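Local coordinates for protein dephospho-CoA kinase (Mycobacterium paratuberculosis, PDB 6N39) that probably transfers phosphate from ATP to the 3'-hydroxyl of dephospho-CoA, the final step of coenzyme A biosynthesis, at residues L54-E59 against N92-P97; V35-D40 against A101-I106. One frame throughout, in Å; residues are numbered along the deposited sequence.

Overall arrangement
Both contacts draw on helix 87-109, and together they illustrate how one long helix can serve two neighbourhoods of a kinase domain. Their centres lie about 17 Å apart. Interaction 2 uses the C-terminal part of the helix, which rests on edge strand 35-38 of the parallel sheet; interaction 1 uses an earlier turn, further from the centre of the chain, paired with helix 52-61. Each is partly buried and has one fully buried participant, L57 in interaction 1 and V37 in interaction 2. The first contact is almost purely aliphatic. The second adds an arginine stem whose charged end is paired with the sheet, and its strand is the closer to the predicted ATP site.

Interaction 1: residues L54-E59 against N92-P97; sequences LAALVE and NGIVHP
I94 reaches from one helix to the other and lays two of its branches on L57. Its CD1 and CG2 both meet L57 CD2 at 3.7 Å, so a single leucine methyl faces both ends of the isoleucine fork. CG2 also approaches L57 CG, at 3.9 Å, and the two side chains cross at a slant. The torsions account for this fork: in I94, CG1 stands anti to the carbonyl carbon (chi1 -71°), and CD1 continues away from CA in a fully extended arm (chi2 -180°), while CG2 stays close to the root of the side chain. L57 leaves its helix at an angle to the partner, yet its branched end bends back toward I94, which explains why a residue not aimed directly at the other helix still provides the buried part of the contact.

The backbones here form an antiparallel helix pair. The segment axes run at 175° to each other and come within 10.0 Å, joining helix 52-61 to helix 87-109. Both helices belong to the largely helical connection between strands 35-38 and 115-119, a region that in other dephospho-CoA kinases helps form the side of the enzyme that receives dephospho-CoA. A56 and I94 face each other where the CA atoms come nearest. The short side chain of A56 lets the isoleucine approach: A56 CB lies 4.1 Å from I94 CG2, and I94 CD1 comes to 3.8 Å from A56 O. The next residue, V95, contributes CG2, at 4.3 Å from L57 CD2, a looser touch on another side of the same methyl.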
loop_
_atom_site.group_PDB
_atom_site.type_symbol
_atom_site.label_atom_id
_atom_site.label_comp_id
_atom_site.label_asym_id
_atom_site.label_seq_id
_atom_site.Cartn_x
_atom_site.Cartn_y
_atom_site.Cartn_z
ATOM N N LEU A 54 23.292 -24.291 13.835
ATOM C CA LEU A 54 23.452 -25.667 13.377
ATOM C C LEU A 54 23.718 -26.608 14.547
ATOM O O LEU A 54 23.167 -27.714 14.597
ATOM C CB LEU A 54 24.577 -25.757 12.346
ATOM C CG LEU A 54 24.880 -27.180 11.859
ATOM C CD1 LEU A 54 23.668 -27.795 11.166
ATOM C CD2 LEU A 54 26.099 -27.218 10.947
ATOM N N ALA A 55 24.548 -26.183 15.506
ATOM C CA ALA A 55 24.829 -27.026 16.667
ATOM C C ALA A 55 23.582 -27.223 17.519
ATOM O O ALA A 55 23.344 -28.320 18.041
ATOM C CB ALA A 55 25.961 -26.423 17.499
ATOM N N ALA A 56 22.768 -26.174 17.658
ATOM C CA ALA A 56 21.539 -26.289 18.436
ATOM C C ALA A 56 20.609 -27.348 17.850
ATOM O O ALA A 56 20.035 -28.159 18.589
ATOM C CB ALA A 56 20.833 -24.934 18.514
ATOM N N LEU A 57 20.457 -27.363 16.523
ATOM C CA LEU A 57 19.580 -28.346 15.893
ATOM C C LEU A 57 20.136 -29.761 16.023
ATOM O O LEU A 57 19.364 -30.724 16.087
ATOM C CB LEU A 57 19.369 -27.995 14.422
ATOM C CG LEU A 57 18.789 -26.615 14.109
ATOM C CD1 LEU A 57 19.233 -26.196 12.721
ATOM C CD2 LEU A 57 17.269 -26.616 14.206
ATOM N N VAL A 58 21.463 -29.904 16.055
ATOM C CA VAL A 58 22.060 -31.220 16.261
ATOM C C VAL A 58 21.639 -31.781 17.613
ATOM O O VAL A 58 21.337 -32.974 17.741
ATOM C CB VAL A 58 23.592 -31.139 16.128
ATOM N N GLU A 59 21.600 -30.927 18.641
ATOM C CA GLU A 59 21.157 -31.373 19.958
ATOM C C GLU A 59 19.699 -31.814 19.930
ATOM O O GLU A 59 19.346 -32.860 20.489
ATOM C CB GLU A 59 21.360 -30.258 20.985
ATOM N N ASN A 92 11.464 -24.131 14.594
ATOM C CA ASN A 92 11.201 -22.697 14.491
ATOM C C ASN A 92 11.753 -21.943 15.695
ATOM O O ASN A 92 12.366 -20.885 15.538
ATOM C CB ASN A 92 9.701 -22.435 14.350
ATOM C CG ASN A 92 9.146 -22.882 13.012
ATOM O OD1 ASN A 92 9.882 -23.358 12.145
ATOM N ND2 ASN A 92 7.834 -22.738 12.841
ATOM N N GLY A 93 11.543 -22.463 16.906
ATOM C CA GLY A 93 12.087 -21.800 18.081
ATOM C C GLY A 93 13.591 -21.645 18.016
ATOM O O GLY A 93 14.151 -20.710 18.599
ATOM N N ILE A 94 14.265 -22.550 17.305
ATOM C CA ILE A 94 15.708 -22.407 17.117
ATOM C C ILE A 94 16.021 -21.383 16.031
ATOM O O ILE A 94 16.846 -20.481 16.221
ATOM C CB ILE A 94 16.341 -23.772 16.796
ATOM C CG1 ILE A 94 16.345 -24.660 18.039
ATOM C CG2 ILE A 94 17.750 -23.578 16.242
ATOM C CD1 ILE A 94 16.964 -26.024 17.812
ATOM N N VAL A 95 15.358 -21.498 14.880
ATOM C CA VAL A 95 15.822 -20.809 13.679
ATOM C C VAL A 95 15.306 -19.374 13.623
ATOM O O VAL A 95 16.051 -18.450 13.277
ATOM C CB VAL A 95 15.416 -21.604 12.425
ATOM C CG1 VAL A 95 15.652 -20.779 11.158
ATOM C CG2 VAL A 95 16.187 -22.910 12.359
ATOM N N HIS A 96 14.029 -19.160 13.946
ATOM C CA HIS A 96 13.440 -17.840 13.735
ATOM C C HIS A 96 14.091 -16.743 14.575
ATOM O O HIS A 96 14.307 -15.646 14.031
ATOM C CB HIS A 96 11.922 -17.900 13.968
ATOM C CG HIS A 96 11.178 -18.660 12.908
ATOM N ND1 HIS A 96 9.800 -18.743 12.875
ATOM C CD2 HIS A 96 11.621 -19.375 11.845
ATOM C CE1 HIS A 96 9.429 -19.478 11.841
ATOM N NE2 HIS A 96 10.514 -19.872 11.198
ATOM N N PRO A 97 14.427 -16.943 15.855
ATOM C CA PRO A 97 15.131 -15.863 16.570
ATOM C C PRO A 97 16.481 -15.529 15.960
ATOM O O PRO A 97 16.871 -14.357 15.943
ATOM C CB PRO A 97 15.265 -16.413 17.995
ATOM C CG PRO A 97 14.138 -17.414 18.121
ATOM C CD PRO A 97 14.051 -18.044 16.763
#

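Interaction 2: residues V35-D40 against A101-I106; sequences VIVDGD and ARRAEI
One strand-helix layer of the P-loop kinase fold sets V37 and V35 of edge strand 35-38 against R103 and I106 of helix 87-109, the last helix of the long crossover from that strand to its neighbour, strand 115-119. V37 and R103 carry the larger part. V37 CG1 rests on the aliphatic stem of the arginine, 3.9 Å from R103 CG and 4.0 Å from R103 CD, and the two side chains meet at about a right angle. R103 presents so much hydrocarbon because its chain is stretched from CG to NE, with CG anti to the backbone N (chi1 179°); only at the last torsion does the guanidinium turn aside (chi4 -72°). NH2 then finds the carboxylate of E118, a salt bridge that fixes the far end of the stem and probably offsets its charge beside an apolar neighbour.

The second meeting is a single pair of methyls: V35 CG1 and I106 CG2 lie 4.1 Å apart, and their side chains run past one another in opposite senses. Both valines set CG1 anti to the backbone N, which gives the helix the same branch at each of the two positions. Helix 39-45 follows directly, with D38 at its N-cap position: D38 OD1 accepts a hydrogen bond from V41 N and a weak one from D40 N, at 3.2 Å with a bent angle of 121°. I42 of that helix touches both V37 and I106. V37 also lies against V116 and E118 of strand 115-119, to which its own strand is hydrogen-bonded through the backbone; on the opposite face, I36 packs against S26 and A30 of helix 22-31.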
loop_
_atom_site.group_PDB
_atom_site.type_symbol
_atom_site.label_atom_id
_atom_site.label_comp_id
_atom_site.label_asym_id
_atom_site.label_seq_id
_atom_site.Cartn_x
_atom_site.Cartn_y
_atom_site.Cartn_z
ATOM N N VAL A 35 19.234 -1.969 0.131
ATOM C CA VAL A 35 19.602 -3.010 1.092
ATOM C C VAL A 35 18.646 -4.182 0.913
ATOM O O VAL A 35 17.427 -4.021 1.058
ATOM C CB VAL A 35 19.545 -2.488 2.536
ATOM C CG1 VAL A 35 19.769 -3.628 3.527
ATOM C CG2 VAL A 35 20.570 -1.377 2.730
ATOM N N ILE A 36 19.196 -5.366 0.632
ATOM C CA ILE A 36 18.402 -6.565 0.357
ATOM C C ILE A 36 18.286 -7.411 1.624
ATOM O O ILE A 36 19.292 -7.918 2.131
ATOM C CB ILE A 36 19.025 -7.405 -0.773
ATOM C CG1 ILE A 36 19.262 -6.561 -2.043
ATOM C CG2 ILE A 36 18.155 -8.646 -1.032
ATOM C CD1 ILE A 36 18.083 -5.682 -2.458
ATOM N N VAL A 37 17.063 -7.627 2.108
ATOM C CA VAL A 37 16.806 -8.575 3.186
ATOM C C VAL A 37 16.116 -9.790 2.576
ATOM O O VAL A 37 14.948 -9.724 2.172
ATOM C CB VAL A 37 15.967 -7.955 4.313
ATOM C CG1 VAL A 37 15.636 -9.007 5.367
ATOM C CG2 VAL A 37 16.729 -6.805 4.938
ATOM N N ASP A 38 16.831 -10.911 2.526
ATOM C CA ASP A 38 16.344 -12.144 1.910
ATOM C C ASP A 38 16.219 -13.196 3.010
ATOM O O ASP A 38 17.223 -13.768 3.452
ATOM C CB ASP A 38 17.290 -12.578 0.790
ATOM C CG ASP A 38 16.757 -13.755 -0.021
ATOM O OD1 ASP A 38 16.140 -14.667 0.559
ATOM O OD2 ASP A 38 16.977 -13.766 -1.250
ATOM N N GLY A 39 14.984 -13.454 3.445
ATOM C CA GLY A 39 14.773 -14.341 4.579
ATOM C C GLY A 39 15.293 -15.748 4.348
ATOM O O GLY A 39 15.817 -16.385 5.268
ATOM N N ASP A 40 15.156 -16.259 3.122
ATOM C CA ASP A 40 15.633 -17.614 2.848
ATOM C C ASP A 40 17.153 -17.678 2.899
ATOM O O ASP A 40 17.724 -18.638 3.429
ATOM C CB ASP A 40 15.120 -18.092 1.490
ATOM C CG ASP A 40 13.622 -18.345 1.487
ATOM O OD1 ASP A 40 12.998 -18.314 2.571
ATOM O OD2 ASP A 40 13.067 -18.576 0.393
ATOM N N ALA A 101 17.548 -11.856 14.651
ATOM C CA ALA A 101 18.757 -11.165 15.086
ATOM C C ALA A 101 19.609 -10.750 13.897
ATOM O O ALA A 101 20.115 -9.620 13.853
ATOM C CB ALA A 101 19.563 -12.047 16.039
ATOM N N ARG A 102 19.784 -11.648 12.921
ATOM C CA ARG A 102 20.599 -11.308 11.757
ATOM C C ARG A 102 19.977 -10.162 10.961
ATOM O O ARG A 102 20.679 -9.244 10.522
ATOM C CB ARG A 102 20.785 -12.535 10.868
ATOM C CG ARG A 102 21.622 -12.267 9.634
ATOM C CD ARG A 102 23.027 -11.867 10.033
ATOM N NE ARG A 102 23.733 -11.201 8.948
ATOM C CZ ARG A 102 24.750 -10.365 9.132
ATOM N NH1 ARG A 102 25.168 -10.098 10.361
ATOM N NH2 ARG A 102 25.342 -9.791 8.091
ATOM N N ARG A 103 18.664 -10.215 10.743
ATOM C CA ARG A 103 17.987 -9.137 10.032
ATOM C C ARG A 103 18.188 -7.800 10.746
ATOM O O ARG A 103 18.510 -6.782 10.115
ATOM C CB ARG A 103 16.507 -9.486 9.909
ATOM C CG ARG A 103 15.669 -8.457 9.215
ATOM C CD ARG A 103 14.223 -8.914 9.153
ATOM N NE ARG A 103 13.367 -7.883 8.585
ATOM C CZ ARG A 103 13.030 -6.764 9.221
ATOM N NH1 ARG A 103 13.484 -6.526 10.448
ATOM N NH2 ARG A 103 12.236 -5.877 8.631
ATOM N N ALA A 104 18.024 -7.793 12.075
ATOM C CA ALA A 104 18.200 -6.561 12.838
ATOM C C ALA A 104 19.631 -6.045 12.729
ATOM O O ALA A 104 19.861 -4.830 12.632
ATOM C CB ALA A 104 17.813 -6.799 14.304
ATOM N N GLU A 105 20.608 -6.954 12.740
ATOM C CA GLU A 105 21.999 -6.549 12.605
ATOM C C GLU A 105 22.241 -5.905 11.248
ATOM O O GLU A 105 22.833 -4.819 11.157
ATOM C CB GLU A 105 22.912 -7.755 12.798
ATOM C CG GLU A 105 24.385 -7.417 12.836
ATOM C CD GLU A 105 25.236 -8.607 13.234
ATOM O OE1 GLU A 105 25.062 -9.694 12.637
ATOM O OE2 GLU A 105 26.070 -8.460 14.156
ATOM N N ILE A 106 21.793 -6.575 10.179
ATOM C CA ILE A 106 21.876 -6.015 8.828
ATOM C C ILE A 106 21.343 -4.590 8.814
ATOM O O ILE A 106 22.001 -3.665 8.323
ATOM C CB ILE A 106 21.109 -6.900 7.827
ATOM C CG1 ILE A 106 21.827 -8.239 7.641
ATOM C CG2 ILE A 106 20.937 -6.177 6.480
ATOM C CD1 ILE A 106 21.199 -9.120 6.596
#